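Long-range contacts in peptide synthetase, module 7 (Actinoplanes teichomyceticus, PDB 4TX3), which probably recruits cytochrome P450 enzymes to the peptide carried by the last module of the teicoplanin synthetase, through a domain of condensation-domain fold: residues H40-L45 against S138-R143; A89-T94 against W123-F128; I201-T206 against R335-V340. One frame throughout, in Å; residues are numbered along the deposited sequence.

Contact 1 (H40-L45 against S138-R143); sequences HLSVAL and SVTVHR. With SO4 (sulfate ion), chain F.
Leu41 and Arg143 meet at the end of an antiparallel strand pair, their side chains crossing at about a right angle. The guanidinium lays one face over the leucine branches, with NH1 3.2 Å from Leu41 CD2. A bend at chi3 (113°) turns the arginine back over Leu41, and NH2 forms a salt bridge with Asp148, so the group is gripped by charge as well as by apolar contact. In sequence, His142 and Arg143 fall on the two histidines of the HHxxxDG motif of condensation domains, and Asp148 on its glycine; an arginine in the second histidine's place is consistent with a domain that no longer condenses.

On the other face of the sheet the rings of His40 and His142 meet obliquely, planes 57° apart, with His40 CD2 3.8 Å from His142 CD2. His142 points NE2 at a sulfate lying in its ring plane (NE2 to O1, 2.9 Å), an anion also bound by Arg31, Arg39 and Arg233; His40 turns ND1 to Gly111 instead. Beside them Ser42 OG and Thr140 OG1 share a hydrogen bond of 2.8 Å across a non-hydrogen-bonded pair. With CG2 of Thr140 anti to its backbone N, the methyl comes 3.7 Å from His40 CB. Backbone bonds join Leu41 to Val141 and Val43 to Val139, the one from Leu41 N to Val141 O being nearly straight at 174°.

Strand 383-388 flanks strand 40-49 and strand 123-129 flanks 134-142, while helix 148-166 packs on Leu41 and Val43, and helix 103-112 on Ala44 and Ser138.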
loop_
_atom_site.group_PDB
_atom_site.type_symbol
_atom_site.label_atom_id
_atom_site.label_comp_id
_atom_site.label_asym_id
_atom_site.label_seq_id
_atom_site.Cartn_x
_atom_site.Cartn_y
_atom_site.Cartn_z
ATOM N N HIS B 40 2.563 -5.918 24.571
ATOM C CA HIS B 40 1.382 -5.982 23.735
ATOM C C HIS B 40 1.375 -4.891 22.676
ATOM O O HIS B 40 2.045 -3.868 22.785
ATOM C CB HIS B 40 0.119 -5.854 24.591
ATOM C CG HIS B 40 0.057 -6.809 25.744
ATOM N ND1 HIS B 40 -0.701 -6.568 26.868
ATOM C CD2 HIS B 40 0.635 -8.022 25.936
ATOM C CE1 HIS B 40 -0.575 -7.581 27.710
ATOM N NE2 HIS B 40 0.230 -8.473 27.171
ATOM N N LEU B 41 0.605 -5.132 21.636
ATOM C CA LEU B 41 0.214 -4.074 20.739
ATOM C C LEU B 41 -1.273 -3.874 20.956
ATOM O O LEU B 41 -2.035 -4.839 20.905
ATOM C CB LEU B 41 0.537 -4.435 19.294
ATOM C CG LEU B 41 2.044 -4.509 19.046
ATOM C CD1 LEU B 41 2.417 -5.346 17.824
ATOM C CD2 LEU B 41 2.605 -3.108 18.934
ATOM N N SER B 42 -1.669 -2.636 21.243
ATOM C CA SER B 42 -3.072 -2.300 21.406
ATOM C C SER B 42 -3.524 -1.203 20.439
ATOM O O SER B 42 -2.888 -0.165 20.292
ATOM C CB SER B 42 -3.355 -1.861 22.839
ATOM O OG SER B 42 -3.496 -2.976 23.698
ATOM N N VAL B 43 -4.637 -1.451 19.776
ATOM C CA VAL B 43 -5.246 -0.448 18.944
ATOM C C VAL B 43 -6.703 -0.343 19.360
ATOM O O VAL B 43 -7.328 -1.351 19.676
ATOM C CB VAL B 43 -5.112 -0.798 17.456
ATOM C CG1 VAL B 43 -5.975 0.138 16.584
ATOM C CG2 VAL B 43 -3.649 -0.718 17.046
ATOM N N ALA B 44 -7.223 0.878 19.410
ATOM C CA ALA B 44 -8.644 1.099 19.626
ATOM C C ALA B 44 -9.252 1.964 18.501
ATOM O O ALA B 44 -8.698 2.986 18.133
ATOM C CB ALA B 44 -8.866 1.743 20.988
ATOM N N LEU B 45 -10.390 1.546 17.956
ATOM C CA LEU B 45 -11.104 2.344 16.962
ATOM C C LEU B 45 -12.399 2.900 17.501
ATOM O O LEU B 45 -13.191 2.160 18.091
ATOM C CB LEU B 45 -11.433 1.523 15.726
ATOM C CG LEU B 45 -10.248 0.896 15.034
ATOM C CD1 LEU B 45 -10.742 0.258 13.762
ATOM C CD2 LEU B 45 -9.178 1.943 14.763
ATOM N N SER B 138 -11.778 -2.144 21.092
ATOM C CA SER B 138 -10.425 -2.261 21.614
ATOM C C SER B 138 -9.831 -3.639 21.270
ATOM O O SER B 138 -10.411 -4.683 21.615
ATOM C CB SER B 138 -10.437 -2.033 23.125
ATOM O OG SER B 138 -9.200 -2.363 23.705
ATOM N N VAL B 139 -8.690 -3.631 20.574
ATOM C CA VAL B 139 -7.972 -4.862 20.236
ATOM C C VAL B 139 -6.549 -4.885 20.789
ATOM O O VAL B 139 -5.780 -3.943 20.599
ATOM C CB VAL B 139 -7.916 -5.075 18.714
ATOM C CG1 VAL B 139 -7.013 -6.269 18.359
ATOM C CG2 VAL B 139 -9.322 -5.293 18.179
ATOM N N THR B 140 -6.208 -5.969 21.473
ATOM C CA THR B 140 -4.875 -6.149 22.028
ATOM C C THR B 140 -4.271 -7.451 21.511
ATOM O O THR B 140 -4.896 -8.507 21.610
ATOM C CB THR B 140 -4.891 -6.183 23.570
ATOM O OG1 THR B 140 -5.413 -4.954 24.085
ATOM C CG2 THR B 140 -3.499 -6.375 24.108
ATOM N N VAL B 141 -3.065 -7.386 20.951
ATOM C CA VAL B 141 -2.386 -8.598 20.496
ATOM C C VAL B 141 -1.040 -8.763 21.206
ATOM O O VAL B 141 -0.264 -7.816 21.325
ATOM C CB VAL B 141 -2.159 -8.588 18.978
ATOM C CG1 VAL B 141 -1.542 -9.887 18.556
ATOM C CG2 VAL B 141 -3.474 -8.336 18.224
ATOM N N HIS B 142 -0.768 -9.962 21.699
ATOM C CA HIS B 142 0.544 -10.245 22.265
ATOM C C HIS B 142 1.630 -10.296 21.176
ATOM O O HIS B 142 1.408 -10.818 20.076
ATOM C CB HIS B 142 0.528 -11.559 23.044
ATOM C CG HIS B 142 1.709 -11.720 23.936
ATOM N ND1 HIS B 142 2.953 -12.086 23.464
ATOM C CD2 HIS B 142 1.853 -11.516 25.270
ATOM C CE1 HIS B 142 3.804 -12.121 24.474
ATOM N NE2 HIS B 142 3.162 -11.777 25.578
ATOM N N ARG B 143 2.810 -9.768 21.503
ATOM C CA ARG B 143 3.919 -9.694 20.548
ATOM C C ARG B 143 4.452 -11.037 20.054
ATOM O O ARG B 143 5.221 -11.072 19.074
ATOM C CB ARG B 143 5.075 -8.898 21.142
ATOM C CG ARG B 143 4.792 -7.424 21.130
ATOM C CD ARG B 143 6.060 -6.628 21.180
ATOM N NE ARG B 143 6.273 -5.893 19.936
ATOM C CZ ARG B 143 5.796 -4.673 19.721
ATOM N NH1 ARG B 143 5.073 -4.069 20.667
ATOM N NH2 ARG B 143 6.038 -4.057 18.568
HETATM S S SO4 F . 4.645 -10.982 28.810
HETATM O O1 SO4 F . 4.447 -12.268 28.140
HETATM O O2 SO4 F . 3.524 -10.737 29.713
HETATM O O3 SO4 F . 5.884 -11.026 29.601
HETATM O O4 SO4 F . 4.740 -9.924 27.797
HETATM O O HOH W 1 5.300 -3.761 23.611
#

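Contact 2 (A89-T94 against W123-F128); sequences APVRLT and WRCELF
The loop approaching strand 96-97 runs alongside strand 123-129 of the mixed sheet, directions 20° apart, and Val91 and Leu93 reach across to Trp123, Cys125 and Leu127. It is a worked case of a chain packing beside a sheet before it joins it. The two methyls of Val91 divide the work: CG2 comes 3.8 Å from Trp123 CH2, the valine crossing the indole at about a right angle, and CG1 lies 4.1 Å from Cys125 SG. A chi1 of 67° sets the tryptophan between its own backbone N and carbonyl carbon, and the indole reaches across toward the loop, where Ala89 CB meets its edge, 4.1 Å from Trp123 NE1. Leu93 follows. Its CD1 lies 3.9 Å from Cys125 SG, which therefore touches a methyl from each of two loop residues, and its CG comes 3.8 Å from Leu127 CB.

At the far end a water spans the gap, donating to Thr94 O at 2.9 Å and accepting from Leu127 N at 2.7 Å. The loop spends other backbone groups on helix 53-66, where Leu93 N meets Glu57 and Val91 O meets Arg61; Leu60 of that helix touches both Leu93 and Cys125. The chemistry implies a division of labour: side-chain attraction between loop and strand is apolar, and direction and register are likely to come more from the helix, the bridging water and the strand pairing beyond.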
loop_
_atom_site.group_PDB
_atom_site.type_symbol
_atom_site.label_atom_id
_atom_site.label_comp_id
_atom_site.label_asym_id
_atom_site.label_seq_id
_atom_site.Cartn_x
_atom_site.Cartn_y
_atom_site.Cartn_z
ATOM N N ALA B 89 -10.913 -19.455 16.987
ATOM C CA ALA B 89 -10.745 -18.627 18.178
ATOM C C ALA B 89 -12.118 -18.205 18.679
ATOM O O ALA B 89 -12.946 -17.705 17.904
ATOM C CB ALA B 89 -9.872 -17.402 17.887
ATOM N N PRO B 90 -12.374 -18.431 19.974
ATOM C CA PRO B 90 -13.653 -18.059 20.581
ATOM C C PRO B 90 -13.780 -16.553 20.610
ATOM O O PRO B 90 -12.871 -15.896 21.109
ATOM C CB PRO B 90 -13.554 -18.620 22.008
ATOM C CG PRO B 90 -12.260 -19.434 22.047
ATOM C CD PRO B 90 -11.396 -18.890 20.974
ATOM N N VAL B 91 -14.855 -15.993 20.076
ATOM C CA VAL B 91 -15.071 -14.567 20.266
ATOM C C VAL B 91 -16.451 -14.348 20.832
ATOM O O VAL B 91 -17.439 -14.771 20.229
ATOM C CB VAL B 91 -14.929 -13.762 18.958
ATOM C CG1 VAL B 91 -15.235 -12.288 19.214
ATOM C CG2 VAL B 91 -13.538 -13.923 18.369
ATOM N N ARG B 92 -16.524 -13.708 21.996
ATOM C CA ARG B 92 -17.808 -13.240 22.505
ATOM C C ARG B 92 -17.735 -11.737 22.745
ATOM O O ARG B 92 -16.873 -11.256 23.473
ATOM C CB ARG B 92 -18.198 -13.981 23.775
ATOM C CG ARG B 92 -19.644 -13.770 24.146
ATOM C CD ARG B 92 -20.075 -14.735 25.230
ATOM N NE ARG B 92 -21.523 -14.910 25.233
ATOM C CZ ARG B 92 -22.173 -15.732 26.051
ATOM N NH1 ARG B 92 -21.497 -16.458 26.934
ATOM N NH2 ARG B 92 -23.495 -15.833 25.984
ATOM N N LEU B 93 -18.631 -10.988 22.119
ATOM C CA LEU B 93 -18.455 -9.542 22.091
ATOM C C LEU B 93 -19.644 -8.794 22.684
ATOM O O LEU B 93 -20.235 -7.924 22.044
ATOM C CB LEU B 93 -18.200 -9.070 20.658
ATOM C CG LEU B 93 -17.536 -7.699 20.561
ATOM C CD1 LEU B 93 -16.107 -7.734 21.094
ATOM C CD2 LEU B 93 -17.587 -7.179 19.134
ATOM N N THR B 94 -19.987 -9.125 23.920
ATOM C CA THR B 94 -21.043 -8.415 24.614
ATOM C C THR B 94 -20.553 -7.009 24.973
ATOM O O THR B 94 -19.522 -6.855 25.630
ATOM C CB THR B 94 -21.476 -9.171 25.874
ATOM O OG1 THR B 94 -20.381 -9.207 26.789
ATOM C CG2 THR B 94 -21.853 -10.602 25.526
ATOM N N TRP B 123 -4.597 -12.926 21.560
ATOM C CA TRP B 123 -5.231 -11.640 21.321
ATOM C C TRP B 123 -6.537 -11.584 22.065
ATOM O O TRP B 123 -6.966 -12.562 22.661
ATOM C CB TRP B 123 -5.456 -11.385 19.834
ATOM C CG TRP B 123 -6.435 -12.292 19.206
ATOM C CD1 TRP B 123 -6.274 -13.625 18.936
ATOM C CD2 TRP B 123 -7.741 -11.939 18.730
ATOM N NE1 TRP B 123 -7.408 -14.126 18.334
ATOM C CE2 TRP B 123 -8.322 -13.116 18.192
ATOM C CE3 TRP B 123 -8.482 -10.753 18.718
ATOM C CZ2 TRP B 123 -9.613 -13.133 17.643
ATOM C CZ3 TRP B 123 -9.762 -10.774 18.173
ATOM C CH2 TRP B 123 -10.314 -11.956 17.644
ATOM N N ARG B 124 -7.175 -10.431 22.007
ATOM C CA ARG B 124 -8.228 -10.100 22.943
ATOM C C ARG B 124 -8.942 -8.842 22.464
ATOM O O ARG B 124 -8.305 -7.859 22.081
ATOM C CB ARG B 124 -7.616 -9.902 24.325
ATOM C CG ARG B 124 -8.523 -9.395 25.372
ATOM C CD ARG B 124 -7.707 -8.835 26.522
ATOM N NE ARG B 124 -6.834 -9.840 27.112
ATOM C CZ ARG B 124 -5.604 -9.581 27.538
ATOM N NH1 ARG B 124 -5.122 -8.338 27.442
ATOM N NH2 ARG B 124 -4.862 -10.554 28.062
ATOM N N CYS B 125 -10.265 -8.873 22.466
ATOM C CA CYS B 125 -11.011 -7.717 22.020
ATOM C C CYS B 125 -12.104 -7.368 23.017
ATOM O O CYS B 125 -12.565 -8.235 23.765
ATOM C CB CYS B 125 -11.593 -7.964 20.624
ATOM S SG CYS B 125 -12.639 -9.433 20.450
ATOM N N GLU B 126 -12.495 -6.093 23.044
ATOM C CA GLU B 126 -13.663 -5.680 23.815
ATOM C C GLU B 126 -14.391 -4.537 23.108
ATOM O O GLU B 126 -13.793 -3.729 22.396
ATOM C CB GLU B 126 -13.268 -5.272 25.245
ATOM C CG GLU B 126 -14.363 -5.568 26.295
ATOM C CD GLU B 126 -13.922 -5.297 27.752
ATOM O OE1 GLU B 126 -13.031 -4.443 27.976
ATOM O OE2 GLU B 126 -14.475 -5.933 28.684
ATOM N N LEU B 127 -15.699 -4.484 23.288
ATOM C CA LEU B 127 -16.476 -3.436 22.660
ATOM C C LEU B 127 -17.128 -2.584 23.739
ATOM O O LEU B 127 -17.897 -3.083 24.563
ATOM C CB LEU B 127 -17.520 -4.030 21.714
ATOM C CG LEU B 127 -18.321 -3.013 20.900
ATOM C CD1 LEU B 127 -17.422 -2.205 19.976
ATOM C CD2 LEU B 127 -19.422 -3.720 20.110
ATOM N N PHE B 128 -16.800 -1.300 23.728
ATOM C CA PHE B 128 -17.353 -0.348 24.683
ATOM C C PHE B 128 -18.513 0.429 24.054
ATOM O O PHE B 128 -18.390 0.937 22.935
ATOM C CB PHE B 128 -16.255 0.601 25.177
ATOM C CG PHE B 128 -15.152 -0.107 25.898
ATOM C CD1 PHE B 128 -15.339 -0.568 27.196
ATOM C CD2 PHE B 128 -13.940 -0.355 25.272
ATOM C CE1 PHE B 128 -14.338 -1.247 27.864
ATOM C CE2 PHE B 128 -12.931 -1.030 25.932
ATOM C CZ PHE B 128 -13.133 -1.480 27.235
HETATM O O HOH W 2 -16.824 -6.665 24.489
#

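Contact 3 (I201-T206 against R335-V340); sequences INDQIT and RQHLDV
Gln204 carries the tight part of this contact, its extended side chain driving from the helix into the loop 335-340. The amide is held at both ends. OE1 accepts from Val340 N at 3.0 Å, nearly in line with its own C=O bond though bent at the hydrogen (143°), and NE2 donates to Asp339 OD2 at 2.8 Å, almost straight at 172°. The carboxylate receives it on its anti lone pair, in the plane of the amide. Since OD1 of Asp339 pairs with Arg5, the carboxylate has a second partner on its other oxygen. Closer to the helix, Val340 CG2 presses within 3.3 Å of Gln204 CB and also lies 3.9 Å from Ile201 CD1. A leucine in place of Gln204 would probably leave Val340 N and Asp339 OD2 without their mates and the loop freer to shift.

His337 marks the passage to the looser side. Its ring edge faces the glutamine chain, ND1 being 3.7 Å from Gln204 CG, with ring and amide planes perpendicular. Beyond it packing thins: exposed Asp203 brings OD2 only to 4.1 Å from His337 CE1, its carboxylate turned well out of the ring plane. A nearby carboxylate of this kind might favour a protonated imidazole.

Phe207 stacks on His337, and Trp208 NE1 bonds to its carbonyl, so helix 200-211 grips the loop beyond Gln204 as well. Helix 180-191 covers Ile201 and Asp339, while Leu338 turns to strands 281-288 and 306-313.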
loop_
_atom_site.group_PDB
_atom_site.type_symbol
_atom_site.label_atom_id
_atom_site.label_comp_id
_atom_site.label_asym_id
_atom_site.label_seq_id
_atom_site.Cartn_x
_atom_site.Cartn_y
_atom_site.Cartn_z
ATOM N N ILE B 201 23.532 -20.450 7.030
ATOM C CA ILE B 201 23.466 -20.100 8.435
ATOM C C ILE B 201 24.859 -20.050 9.097
ATOM O O ILE B 201 25.111 -19.175 9.919
ATOM C CB ILE B 201 22.542 -21.079 9.193
ATOM C CG1 ILE B 201 22.222 -20.549 10.592
ATOM C CG2 ILE B 201 23.136 -22.444 9.236
ATOM C CD1 ILE B 201 21.489 -19.212 10.565
ATOM N N ASN B 202 25.771 -20.947 8.710
ATOM C CA ASN B 202 27.110 -20.960 9.294
ATOM C C ASN B 202 27.914 -19.735 8.889
ATOM O O ASN B 202 28.600 -19.129 9.714
ATOM C CB ASN B 202 27.865 -22.231 8.904
ATOM C CG ASN B 202 27.568 -23.381 9.836
ATOM O OD1 ASN B 202 27.287 -23.180 11.014
ATOM N ND2 ASN B 202 27.600 -24.591 9.310
ATOM N N ASP B 203 27.811 -19.368 7.616
ATOM C CA ASP B 203 28.420 -18.143 7.124
ATOM C C ASP B 203 27.932 -16.913 7.903
ATOM O O ASP B 203 28.696 -15.971 8.143
ATOM C CB ASP B 203 28.118 -17.965 5.642
ATOM C CG ASP B 203 28.794 -16.747 5.058
ATOM O OD1 ASP B 203 30.014 -16.607 5.267
ATOM O OD2 ASP B 203 28.112 -15.916 4.416
ATOM N N GLN B 204 26.667 -16.925 8.310
ATOM C CA GLN B 204 26.090 -15.751 8.973
ATOM C C GLN B 204 26.393 -15.773 10.472
ATOM O O GLN B 204 26.583 -14.721 11.087
ATOM C CB GLN B 204 24.571 -15.652 8.700
ATOM C CG GLN B 204 24.245 -15.258 7.261
ATOM C CD GLN B 204 22.759 -15.074 6.975
ATOM O OE1 GLN B 204 21.933 -15.006 7.882
ATOM N NE2 GLN B 204 22.418 -14.975 5.696
ATOM N N ILE B 205 26.477 -16.962 11.054
ATOM C CA ILE B 205 26.857 -17.073 12.463
ATOM C C ILE B 205 28.282 -16.559 12.640
ATOM O O ILE B 205 28.597 -15.885 13.611
ATOM C CB ILE B 205 26.729 -18.530 12.972
ATOM C CG1 ILE B 205 25.273 -18.836 13.325
ATOM C CG2 ILE B 205 27.618 -18.783 14.175
ATOM C CD1 ILE B 205 24.985 -20.314 13.480
ATOM N N THR B 206 29.133 -16.863 11.673
ATOM C CA THR B 206 30.516 -16.424 11.703
ATOM C C THR B 206 30.605 -14.909 11.608
ATOM O O THR B 206 31.371 -14.272 12.345
ATOM C CB THR B 206 31.308 -17.084 10.563
ATOM O OG1 THR B 206 31.400 -18.487 10.828
ATOM C CG2 THR B 206 32.702 -16.483 10.419
ATOM N N ARG B 335 23.689 -5.970 6.608
ATOM C CA ARG B 335 22.480 -6.103 5.774
ATOM C C ARG B 335 22.344 -7.454 5.085
ATOM O O ARG B 335 21.248 -7.926 4.825
ATOM C CB ARG B 335 22.483 -5.016 4.692
ATOM C CG ARG B 335 21.137 -4.451 4.336
ATOM C CD ARG B 335 20.818 -3.218 5.177
ATOM N NE ARG B 335 19.407 -2.832 5.102
ATOM C CZ ARG B 335 18.853 -1.898 5.866
ATOM N NH1 ARG B 335 19.583 -1.248 6.763
ATOM N NH2 ARG B 335 17.563 -1.612 5.739
ATOM N N GLN B 336 23.475 -8.070 4.779
ATOM C CA GLN B 336 23.480 -9.283 3.992
ATOM C C GLN B 336 23.371 -10.550 4.830
ATOM O O GLN B 336 23.260 -11.646 4.285
ATOM C CB GLN B 336 24.750 -9.323 3.155
ATOM C CG GLN B 336 24.795 -8.244 2.094
ATOM C CD GLN B 336 26.132 -8.179 1.410
ATOM O OE1 GLN B 336 27.168 -8.490 2.012
ATOM N NE2 GLN B 336 26.126 -7.794 0.133
ATOM N N HIS B 337 23.389 -10.404 6.151
ATOM C CA HIS B 337 23.391 -11.557 7.035
ATOM C C HIS B 337 22.201 -11.550 7.985
ATOM O O HIS B 337 22.372 -11.738 9.195
ATOM C CB HIS B 337 24.698 -11.591 7.820
ATOM C CG HIS B 337 25.917 -11.446 6.958
ATOM N ND1 HIS B 337 26.542 -12.525 6.365
ATOM C CD2 HIS B 337 26.622 -10.354 6.587
ATOM C CE1 HIS B 337 27.576 -12.100 5.665
ATOM N NE2 HIS B 337 27.649 -10.789 5.782
ATOM N N LEU B 338 20.999 -11.348 7.433
ATOM C CA LEU B 338 19.794 -11.163 8.251
ATOM C C LEU B 338 18.920 -12.405 8.402
ATOM O O LEU B 338 17.888 -12.349 9.061
ATOM C CB LEU B 338 18.945 -10.037 7.678
ATOM C CG LEU B 338 19.590 -8.657 7.711
ATOM C CD1 LEU B 338 18.562 -7.606 7.318
ATOM C CD2 LEU B 338 20.179 -8.390 9.101
ATOM N N ASP B 339 19.326 -13.521 7.804
ATOM C CA ASP B 339 18.587 -14.777 7.943
ATOM C C ASP B 339 18.709 -15.363 9.358
ATOM O O ASP B 339 17.781 -16.011 9.839
ATOM C CB ASP B 339 19.066 -15.793 6.895
ATOM C CG ASP B 339 18.828 -15.311 5.464
ATOM O OD1 ASP B 339 17.690 -15.450 4.969
ATOM O OD2 ASP B 339 19.770 -14.775 4.832
ATOM N N VAL B 340 19.836 -15.138 10.031
ATOM C CA VAL B 340 19.903 -15.463 11.449
ATOM C C VAL B 340 18.942 -14.579 12.200
ATOM O O VAL B 340 19.005 -13.353 12.074
ATOM C CB VAL B 340 21.277 -15.229 12.105
ATOM C CG1 VAL B 340 21.392 -16.095 13.332
ATOM C CG2 VAL B 340 22.381 -15.514 11.187
#

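From the N terminus the chain lays down strand 40-49, then passes helix 53-66 to the loop 89-94. Contact 2 closes first, when strand 123-129 returns beside that loop; strand 134-142 follows directly and closes contact 1, so the smaller loop lies within the larger. The two touch through neighbouring strands of one mixed sheet, their centres 12 Å apart. Contact 3 comes later in series, on the opposite side of the chain's centre and about 32 Å from contact 1, centre to centre. It ties helix 200-211 to the loop after helix 320-334. Sheet assembly and helix-to-loop fastening are thus separate tasks within one condensation-type fold.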